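Local coordinates for D-alanyl-D-alanine carboxypeptidase (Penicillin binding protein) family protein (Francisella tularensis subsp. tularensis, PDB 6OSU) that probably trims the terminal D-alanine from peptidoglycan precursors as a penicillin-binding serine carboxypeptidase of the S11 family, at residues Lys327-Thr341 and Leu356-Lys370. Residues are numbered along the deposited sequence; the frame is centred on the assembly and turned at random.
Sequences KYENVLLYKANSPVT and LTVASNQNIYKTVPK
Tyr334 packs its CB against CG1 of Ile364 (3.8 Å) and extends its ring toward the 360-362 loop. With CG anti to the backbone N (chi1 175°), the ring passes along the second segment, where CD2 and CE2 bring its edge, in plane, to the Gln362 and Ser360 carbonyls; CD2 lies 3.4 Å from Gln362 O. At the tip, OH donates to Ser338 O (2.8 Å) and accepts from Ser360 N (3.2 Å) almost straight, at 171°. The phenol thereby ties the type II turn Lys335-Ser338 to the facing loop, where Asn337 N bonds to Ser360 O and Asn363 OD1 receives Ala336 N at 3.0 Å.

A classic beta bulge precedes this turn: two successive residues, Leu333 and Tyr334, stand opposite the single residue Ile364, whose CG2 meets Leu333 CB at 3.7 Å. Antiparallel pairing runs on to Tyr328, whose carbonyl O takes a bond from Lys370 NZ (2.9 Å), the lysine chain folding back near its end (chi4 -69°) to bring NZ there. At the other end Thr341 OG1 and Thr357 OG1 share a 2.7 Å hydrogen bond.

Within the PBP5-like C-terminal domain, strand 328-334 continues directly from helix 310-327 and pairs with 364-369 in a two-stranded sheet, while 340-343 edges a five-stranded sheet with 355-359 next to it; Leu399 of strand 395-403 packs against Tyr334 and Ile364, and Thr367 bonds through OG1 to Thr47 OG1 and through N to Asp49 OD2, in the loop linking strands 39-44 and 50-54.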
ATOM      1  N   LYS A 327      -6.088  -3.855 -16.214  1.00 61.45           N
ATOM      2  CA  LYS A 327      -5.674  -5.045 -16.942  1.00 62.20           C
ATOM      3  C   LYS A 327      -5.599  -6.300 -16.088  1.00 61.03           C
ATOM      4  O   LYS A 327      -5.346  -7.380 -16.634  1.00 61.34           O
ATOM      5  CB  LYS A 327      -4.316  -4.804 -17.620  1.00 61.92           C
ATOM      6  CG  LYS A 327      -4.319  -3.591 -18.530  1.00 63.27           C
ATOM      7  CD  LYS A 327      -3.417  -3.771 -19.730  1.00 65.52           C
ATOM      8  CE  LYS A 327      -3.890  -2.900 -20.884  1.00 68.41           C
ATOM      9  NZ  LYS A 327      -5.263  -3.282 -21.324  1.00 70.36           N
ATOM     10  N   TYR A 328      -5.830  -6.206 -14.780  1.00 60.04           N
ATOM     11  CA  TYR A 328      -5.650  -7.338 -13.883  1.00 59.58           C
ATOM     12  C   TYR A 328      -6.928  -7.593 -13.093  1.00 60.42           C
ATOM     13  O   TYR A 328      -7.909  -6.849 -13.180  1.00 62.42           O
ATOM     14  CB  TYR A 328      -4.454  -7.116 -12.952  1.00 58.15           C
ATOM     15  CG  TYR A 328      -3.133  -7.333 -13.646  1.00 59.07           C
ATOM     16  CD1 TYR A 328      -2.522  -8.579 -13.637  1.00 59.38           C
ATOM     17  CD2 TYR A 328      -2.506  -6.299 -14.330  1.00 60.73           C
ATOM     18  CE1 TYR A 328      -1.316  -8.791 -14.277  1.00 60.15           C
ATOM     19  CE2 TYR A 328      -1.298  -6.501 -14.976  1.00 62.05           C
ATOM     20  CZ  TYR A 328      -0.709  -7.751 -14.944  1.00 61.62           C
ATOM     21  OH  TYR A 328       0.490  -7.960 -15.584  1.00 62.99           O
ATOM     22  N   GLU A 329      -6.893  -8.660 -12.299  1.00 59.31           N
ATOM     23  CA  GLU A 329      -8.088  -9.235 -11.704  1.00 58.93           C
ATOM     24  C   GLU A 329      -7.661 -10.245 -10.651  1.00 56.63           C
ATOM     25  O   GLU A 329      -6.669 -10.956 -10.842  1.00 55.45           O
ATOM     26  CB  GLU A 329      -8.940  -9.911 -12.785  1.00 61.45           C
ATOM     27  CG  GLU A 329     -10.401 -10.084 -12.454  1.00 63.92           C
ATOM     28  CD  GLU A 329     -11.225 -10.377 -13.695  1.00 68.09           C
ATOM     29  OE1 GLU A 329     -11.055 -11.465 -14.282  1.00 69.29           O
ATOM     30  OE2 GLU A 329     -12.027  -9.505 -14.099  1.00 69.98           O
ATOM     31  N   ASN A 330      -8.398 -10.297  -9.545  1.00 55.60           N
ATOM     32  CA  ASN A 330      -8.174 -11.292  -8.503  1.00 54.93           C
ATOM     33  C   ASN A 330      -9.135 -12.451  -8.728  1.00 57.71           C
ATOM     34  O   ASN A 330     -10.351 -12.245  -8.818  1.00 59.43           O
ATOM     35  CB  ASN A 330      -8.358 -10.692  -7.109  1.00 53.10           C
ATOM     36  CG  ASN A 330      -7.134  -9.930  -6.635  1.00 52.72           C
ATOM     37  OD1 ASN A 330      -6.162  -9.772  -7.375  1.00 53.80           O
ATOM     38  ND2 ASN A 330      -7.175  -9.450  -5.400  1.00 51.91           N
ATOM     39  N   VAL A 331      -8.586 -13.662  -8.832  1.00 58.03           N
ATOM     40  CA  VAL A 331      -9.361 -14.868  -9.094  1.00 59.94           C
ATOM     41  C   VAL A 331      -8.923 -15.958  -8.124  1.00 59.54           C
ATOM     42  O   VAL A 331      -7.724 -16.171  -7.911  1.00 58.27           O
ATOM     43  CB  VAL A 331      -9.196 -15.352 -10.552  1.00 61.02           C
ATOM     44  CG1 VAL A 331     -10.013 -16.610 -10.789  1.00 62.78           C
ATOM     45  CG2 VAL A 331      -9.609 -14.261 -11.531  1.00 61.73           C
ATOM     46  N   LEU A 332      -9.897 -16.648  -7.534  1.00 60.26           N
ATOM     47  CA  LEU A 332      -9.628 -17.841  -6.734  1.00 60.92           C
ATOM     48  C   LEU A 332      -9.510 -19.018  -7.695  1.00 61.87           C
ATOM     49  O   LEU A 332     -10.512 -19.624  -8.077  1.00 63.31           O
ATOM     50  CB  LEU A 332     -10.725 -18.069  -5.701  1.00 62.03           C
ATOM     51  CG  LEU A 332     -10.516 -19.277  -4.786  1.00 63.05           C
ATOM     52  CD1 LEU A 332      -9.368 -19.023  -3.817  1.00 61.33           C
ATOM     53  CD2 LEU A 332     -11.793 -19.631  -4.039  1.00 64.84           C
ATOM     54  N   LEU A 333      -8.278 -19.340  -8.090  1.00 61.09           N
ATOM     55  CA  LEU A 333      -8.071 -20.399  -9.072  1.00 62.69           C
ATOM     56  C   LEU A 333      -8.298 -21.782  -8.473  1.00 64.69           C
ATOM     57  O   LEU A 333      -8.713 -22.704  -9.185  1.00 67.45           O
ATOM     58  CB  LEU A 333      -6.663 -20.297  -9.654  1.00 61.95           C
ATOM     59  CG  LEU A 333      -6.327 -18.932 -10.259  1.00 60.60           C
ATOM     60  CD1 LEU A 333      -4.842 -18.809 -10.571  1.00 59.85           C
ATOM     61  CD2 LEU A 333      -7.154 -18.707 -11.509  1.00 61.46           C
ATOM     62  N   TYR A 334      -8.024 -21.951  -7.181  1.00 63.68           N
ATOM     63  CA  TYR A 334      -8.221 -23.231  -6.510  1.00 64.03           C
ATOM     64  C   TYR A 334      -8.710 -22.976  -5.094  1.00 64.64           C
ATOM     65  O   TYR A 334      -8.042 -22.287  -4.318  1.00 61.81           O
ATOM     66  CB  TYR A 334      -6.930 -24.056  -6.487  1.00 63.04           C
ATOM     67  CG  TYR A 334      -7.053 -25.339  -5.698  1.00 62.48           C
ATOM     68  CD1 TYR A 334      -7.737 -26.429  -6.216  1.00 63.69           C
ATOM     69  CD2 TYR A 334      -6.491 -25.458  -4.434  1.00 61.08           C
ATOM     70  CE1 TYR A 334      -7.859 -27.604  -5.500  1.00 64.74           C
ATOM     71  CE2 TYR A 334      -6.605 -26.631  -3.708  1.00 62.60           C
ATOM     72  CZ  TYR A 334      -7.292 -27.702  -4.246  1.00 64.26           C
ATOM     73  OH  TYR A 334      -7.412 -28.875  -3.531  1.00 65.70           O
ATOM     74  N   LYS A 335      -9.874 -23.528  -4.768  1.00 70.36           N
ATOM     75  CA  LYS A 335     -10.415 -23.484  -3.417  1.00 73.64           C
ATOM     76  C   LYS A 335      -9.817 -24.631  -2.611  1.00 75.11           C
ATOM     77  O   LYS A 335      -9.845 -25.784  -3.054  1.00 75.26           O
ATOM     78  CB  LYS A 335     -11.940 -23.582  -3.451  1.00 77.09           C
ATOM     79  CG  LYS A 335     -12.613 -23.442  -2.102  1.00 79.60           C
ATOM     80  CD  LYS A 335     -14.122 -23.590  -2.231  1.00 83.69           C
ATOM     81  CE  LYS A 335     -14.676 -22.680  -3.321  1.00 85.71           C
ATOM     82  NZ  LYS A 335     -16.164 -22.575  -3.268  1.00 89.32           N
ATOM     83  N   ALA A 336      -9.271 -24.311  -1.439  1.00 76.64           N
ATOM     84  CA  ALA A 336      -8.554 -25.303  -0.647  1.00 77.79           C
ATOM     85  C   ALA A 336      -9.449 -26.495  -0.318  1.00 80.56           C
ATOM     86  O   ALA A 336     -10.669 -26.367  -0.179  1.00 81.53           O
ATOM     87  CB  ALA A 336      -8.023 -24.674   0.642  1.00 76.85           C
ATOM     88  N   ASN A 337      -8.820 -27.669  -0.218  1.00 80.41           N
ATOM     89  CA  ASN A 337      -9.469 -28.940   0.100  1.00 82.43           C
ATOM     90  C   ASN A 337     -10.413 -29.418  -1.000  1.00 83.65           C
ATOM     91  O   ASN A 337     -11.272 -30.271  -0.750  1.00 86.75           O
ATOM     92  CB  ASN A 337     -10.222 -28.869   1.436  1.00 83.80           C
ATOM     93  CG  ASN A 337      -9.420 -28.177   2.522  1.00 84.00           C
ATOM     94  OD1 ASN A 337      -8.214 -28.388   2.652  1.00 83.54           O
ATOM     95  ND2 ASN A 337     -10.089 -27.336   3.304  1.00 84.88           N
ATOM     96  N   SER A 338     -10.282 -28.896  -2.216  1.00 81.26           N
ATOM     97  CA  SER A 338     -11.119 -29.355  -3.320  1.00 80.66           C
ATOM     98  C   SER A 338     -10.541 -30.639  -3.901  1.00 81.06           C
ATOM     99  O   SER A 338      -9.373 -30.653  -4.306  1.00 79.50           O
ATOM    100  CB  SER A 338     -11.220 -28.294  -4.407  1.00 79.17           C
ATOM    101  OG  SER A 338     -11.897 -27.144  -3.934  1.00 78.23           O
ATOM    102  N   PRO A 339     -11.305 -31.725  -3.954  1.00 83.31           N
ATOM    103  CA  PRO A 339     -10.767 -32.976  -4.494  1.00 85.03           C
ATOM    104  C   PRO A 339     -10.568 -32.903  -6.000  1.00 85.22           C
ATOM    105  O   PRO A 339     -11.290 -32.207  -6.718  1.00 84.41           O
ATOM    106  CB  PRO A 339     -11.840 -34.012  -4.129  1.00 87.71           C
ATOM    107  CG  PRO A 339     -12.691 -33.357  -3.076  1.00 87.15           C
ATOM    108  CD  PRO A 339     -12.654 -31.898  -3.392  1.00 84.73           C
ATOM    109  N   VAL A 340      -9.556 -33.627  -6.471  1.00 86.69           N
ATOM    110  CA  VAL A 340      -9.288 -33.823  -7.894  1.00 88.20           C
ATOM    111  C   VAL A 340      -8.964 -35.301  -8.062  1.00 92.21           C
ATOM    112  O   VAL A 340      -7.859 -35.739  -7.722  1.00 91.77           O
ATOM    113  CB  VAL A 340      -8.142 -32.940  -8.405  1.00 84.95           C
ATOM    114  CG1 VAL A 340      -7.808 -33.293  -9.844  1.00 86.39           C
ATOM    115  CG2 VAL A 340      -8.524 -31.463  -8.301  1.00 81.76           C
ATOM    116  N   THR A 341      -9.910 -36.069  -8.596  1.00 96.58           N
ATOM    117  CA  THR A 341      -9.779 -37.512  -8.722  1.00100.43           C
ATOM    118  C   THR A 341      -9.434 -37.894 -10.157  1.00102.51           C
ATOM    119  O   THR A 341      -9.941 -37.294 -11.108  1.00102.08           O
ATOM    120  CB  THR A 341     -11.077 -38.209  -8.300  1.00102.73           C
ATOM    121  OG1 THR A 341     -11.556 -37.634  -7.078  1.00101.26           O
ATOM    122  CG2 THR A 341     -10.851 -39.704  -8.101  1.00105.39           C
ATOM    123  N   LEU A 356      -7.400 -42.368  -7.530  1.00102.90           N
ATOM    124  CA  LEU A 356      -6.585 -41.493  -6.693  1.00 99.28           C
ATOM    125  C   LEU A 356      -7.185 -40.094  -6.656  1.00 95.87           C
ATOM    126  O   LEU A 356      -7.368 -39.465  -7.704  1.00 93.23           O
ATOM    127  CB  LEU A 356      -5.142 -41.432  -7.200  1.00 96.52           C
ATOM    128  CG  LEU A 356      -4.201 -40.493  -6.438  1.00 93.19           C
ATOM    129  CD1 LEU A 356      -4.034 -40.948  -4.995  1.00 96.01           C
ATOM    130  CD2 LEU A 356      -2.850 -40.384  -7.132  1.00 91.16           C
ATOM    131  N   THR A 357      -7.474 -39.607  -5.451  1.00 96.25           N
ATOM    132  CA  THR A 357      -7.908 -38.234  -5.226  1.00 91.81           C
ATOM    133  C   THR A 357      -6.785 -37.457  -4.552  1.00 88.15           C
ATOM    134  O   THR A 357      -6.128 -37.966  -3.639  1.00 90.30           O
ATOM    135  CB  THR A 357      -9.171 -38.180  -4.358  1.00 93.81           C
ATOM    136  OG1 THR A 357     -10.256 -38.812  -5.048  1.00 96.25           O
ATOM    137  CG2 THR A 357      -9.552 -36.746  -4.036  1.00 90.33           C
ATOM    138  N   VAL A 358      -6.563 -36.227  -5.016  1.00 82.84           N
ATOM    139  CA  VAL A 358      -5.537 -35.353  -4.472  1.00 81.26           C
ATOM    140  C   VAL A 358      -6.175 -34.020  -4.101  1.00 80.11           C
ATOM    141  O   VAL A 358      -7.224 -33.636  -4.624  1.00 79.59           O
ATOM    142  CB  VAL A 358      -4.370 -35.138  -5.461  1.00 79.20           C
ATOM    143  CG1 VAL A 358      -3.725 -36.466  -5.816  1.00 81.64           C
ATOM    144  CG2 VAL A 358      -4.861 -34.427  -6.715  1.00 76.69           C
ATOM    145  N   ALA A 359      -5.522 -33.315  -3.180  1.00 79.61           N
ATOM    146  CA  ALA A 359      -5.997 -32.019  -2.714  1.00 77.01           C
ATOM    147  C   ALA A 359      -4.870 -31.330  -1.960  1.00 76.97           C
ATOM    148  O   ALA A 359      -3.910 -31.970  -1.520  1.00 78.49           O
ATOM    149  CB  ALA A 359      -7.236 -32.151  -1.821  1.00 78.79           C
ATOM    150  N   SER A 360      -4.997 -30.010  -1.829  1.00 74.98           N
ATOM    151  CA  SER A 360      -4.099 -29.192  -1.028  1.00 76.27           C
ATOM    152  C   SER A 360      -4.912 -28.381  -0.028  1.00 78.42           C
ATOM    153  O   SER A 360      -6.031 -27.952  -0.324  1.00 77.76           O
ATOM    154  CB  SER A 360      -3.258 -28.256  -1.911  1.00 73.20           C
ATOM    155  OG  SER A 360      -2.606 -27.265  -1.132  1.00 73.64           O
ATOM    156  N   ASN A 361      -4.352 -28.181   1.162  1.00 81.92           N
ATOM    157  CA  ASN A 361      -5.015 -27.360   2.166  1.00 84.20           C
ATOM    158  C   ASN A 361      -4.863 -25.869   1.897  1.00 82.04           C
ATOM    159  O   ASN A 361      -5.396 -25.061   2.664  1.00 83.02           O
ATOM    160  CB  ASN A 361      -4.485 -27.692   3.566  1.00 88.66           C
ATOM    161  CG  ASN A 361      -2.970 -27.591   3.664  1.00 88.81           C
ATOM    162  OD1 ASN A 361      -2.297 -27.154   2.730  1.00 85.62           O
ATOM    163  ND2 ASN A 361      -2.428 -27.992   4.809  1.00 93.19           N
ATOM    164  N   GLN A 362      -4.159 -25.490   0.835  1.00 79.05           N
ATOM    165  CA  GLN A 362      -3.910 -24.096   0.510  1.00 77.03           C
ATOM    166  C   GLN A 362      -4.855 -23.627  -0.589  1.00 72.43           C
ATOM    167  O   GLN A 362      -5.330 -24.420  -1.406  1.00 71.29           O
ATOM    168  CB  GLN A 362      -2.462 -23.892   0.057  1.00 77.38           C
ATOM    169  CG  GLN A 362      -1.422 -24.402   1.030  1.00 82.72           C
ATOM    170  CD  GLN A 362      -1.279 -23.506   2.239  1.00 87.30           C
ATOM    171  OE1 GLN A 362      -0.875 -22.349   2.120  1.00 87.26           O
ATOM    172  NE2 GLN A 362      -1.613 -24.033   3.413  1.00 91.82           N
ATOM    173  N   ASN A 363      -5.128 -22.327  -0.594  1.00 69.94           N
ATOM    174  CA  ASN A 363      -5.821 -21.720  -1.715  1.00 66.70           C
ATOM    175  C   ASN A 363      -4.831 -21.377  -2.821  1.00 63.92           C
ATOM    176  O   ASN A 363      -3.612 -21.349  -2.619  1.00 65.25           O
ATOM    177  CB  ASN A 363      -6.556 -20.447  -1.286  1.00 67.02           C
ATOM    178  CG  ASN A 363      -7.675 -20.713  -0.305  1.00 70.50           C
ATOM    179  OD1 ASN A 363      -8.545 -21.549  -0.547  1.00 72.42           O
ATOM    180  ND2 ASN A 363      -7.661 -19.998   0.813  1.00 72.29           N
ATOM    181  N   ILE A 364      -5.369 -21.120  -4.006  1.00 60.51           N
ATOM    182  CA  ILE A 364      -4.653 -20.400  -5.051  1.00 57.08           C
ATOM    183  C   ILE A 364      -5.498 -19.174  -5.362  1.00 55.82           C
ATOM    184  O   ILE A 364      -6.471 -19.245  -6.125  1.00 54.49           O
ATOM    185  CB  ILE A 364      -4.402 -21.247  -6.302  1.00 54.58           C
ATOM    186  CG1 ILE A 364      -3.540 -22.464  -5.964  1.00 55.53           C
ATOM    187  CG2 ILE A 364      -3.706 -20.407  -7.366  1.00 51.84           C
ATOM    188  CD1 ILE A 364      -3.148 -23.284  -7.185  1.00 54.26           C
ATOM    189  N   TYR A 365      -5.149 -18.052  -4.743  1.00 56.42           N
ATOM    190  CA  TYR A 365      -5.814 -16.771  -4.947  1.00 54.80           C
ATOM    191  C   TYR A 365      -4.778 -15.840  -5.554  1.00 54.12           C
ATOM    192  O   TYR A 365      -3.830 -15.435  -4.871  1.00 53.85           O
ATOM    193  CB  TYR A 365      -6.367 -16.235  -3.626  1.00 55.61           C
ATOM    194  CG  TYR A 365      -7.200 -14.980  -3.742  1.00 55.29           C
ATOM    195  CD1 TYR A 365      -8.341 -14.946  -4.539  1.00 54.66           C
ATOM    196  CD2 TYR A 365      -6.860 -13.834  -3.035  1.00 55.43           C
ATOM    197  CE1 TYR A 365      -9.108 -13.794  -4.639  1.00 54.01           C
ATOM    198  CE2 TYR A 365      -7.618 -12.684  -3.127  1.00 54.90           C
ATOM    199  CZ  TYR A 365      -8.740 -12.667  -3.927  1.00 54.22           C
ATOM    200  OH  TYR A 365      -9.490 -11.516  -4.018  1.00 54.73           O
ATOM    201  N   LYS A 366      -4.941 -15.518  -6.839  1.00 53.60           N
ATOM    202  CA  LYS A 366      -3.881 -14.883  -7.608  1.00 54.93           C
ATOM    203  C   LYS A 366      -4.407 -13.679  -8.383  1.00 55.61           C
ATOM    204  O   LYS A 366      -5.571 -13.636  -8.795  1.00 55.52           O
ATOM    205  CB  LYS A 366      -3.237 -15.895  -8.573  1.00 55.65           C
ATOM    206  CG  LYS A 366      -1.853 -15.507  -9.072  1.00 57.58           C
ATOM    207  CD  LYS A 366      -1.269 -16.579  -9.984  1.00 59.02           C
ATOM    208  CE  LYS A 366      -0.122 -16.036 -10.838  1.00 60.85           C
ATOM    209  NZ  LYS A 366       1.166 -15.918 -10.093  1.00 63.52           N
ATOM    210  N   THR A 367      -3.529 -12.697  -8.570  1.00 56.51           N
ATOM    211  CA  THR A 367      -3.800 -11.551  -9.433  1.00 56.27           C
ATOM    212  C   THR A 367      -3.297 -11.884 -10.834  1.00 55.93           C
ATOM    213  O   THR A 367      -2.088 -12.019 -11.052  1.00 56.76           O
ATOM    214  CB  THR A 367      -3.126 -10.294  -8.887  1.00 57.54           C
ATOM    215  OG1 THR A 367      -3.631 -10.010  -7.576  1.00 58.41           O
ATOM    216  CG2 THR A 367      -3.390  -9.105  -9.798  1.00 57.53           C
ATOM    217  N   VAL A 368      -4.219 -12.023 -11.781  1.00 55.04           N
ATOM    218  CA  VAL A 368      -3.880 -12.466 -13.132  1.00 55.27           C
ATOM    219  C   VAL A 368      -4.487 -11.488 -14.130  1.00 54.81           C
ATOM    220  O   VAL A 368      -5.431 -10.752 -13.806  1.00 53.62           O
ATOM    221  CB  VAL A 368      -4.371 -13.910 -13.397  1.00 55.91           C
ATOM    222  CG1 VAL A 368      -3.685 -14.888 -12.453  1.00 56.53           C
ATOM    223  CG2 VAL A 368      -5.878 -13.994 -13.247  1.00 55.31           C
ATOM    224  N   PRO A 369      -3.954 -11.442 -15.352  1.00 55.64           N
ATOM    225  CA  PRO A 369      -4.545 -10.567 -16.374  1.00 56.24           C
ATOM    226  C   PRO A 369      -5.997 -10.932 -16.646  1.00 55.76           C
ATOM    227  O   PRO A 369      -6.363 -12.109 -16.682  1.00 55.24           O
ATOM    228  CB  PRO A 369      -3.666 -10.815 -17.603  1.00 58.11           C
ATOM    229  CG  PRO A 369      -2.362 -11.298 -17.046  1.00 57.73           C
ATOM    230  CD  PRO A 369      -2.714 -12.085 -15.824  1.00 55.92           C
ATOM    231  N   LYS A 370      -6.829  -9.899 -16.833  1.00 56.28           N
ATOM    232  CA  LYS A 370      -8.232 -10.123 -17.172  1.00 58.29           C
ATOM    233  C   LYS A 370      -8.366 -10.999 -18.409  1.00 60.59           C
ATOM    234  O   LYS A 370      -9.269 -11.840 -18.491  1.00 61.89           O
ATOM    235  CB  LYS A 370      -8.946  -8.793 -17.409  1.00 61.18           C
ATOM    236  CG  LYS A 370      -9.357  -8.035 -16.165  1.00 61.84           C
ATOM    237  CD  LYS A 370     -10.374  -6.961 -16.531  1.00 64.79           C
ATOM    238  CE  LYS A 370      -9.920  -5.573 -16.105  1.00 66.11           C
ATOM    239  NZ  LYS A 370      -9.909  -5.400 -14.623  1.00 65.80           N
TER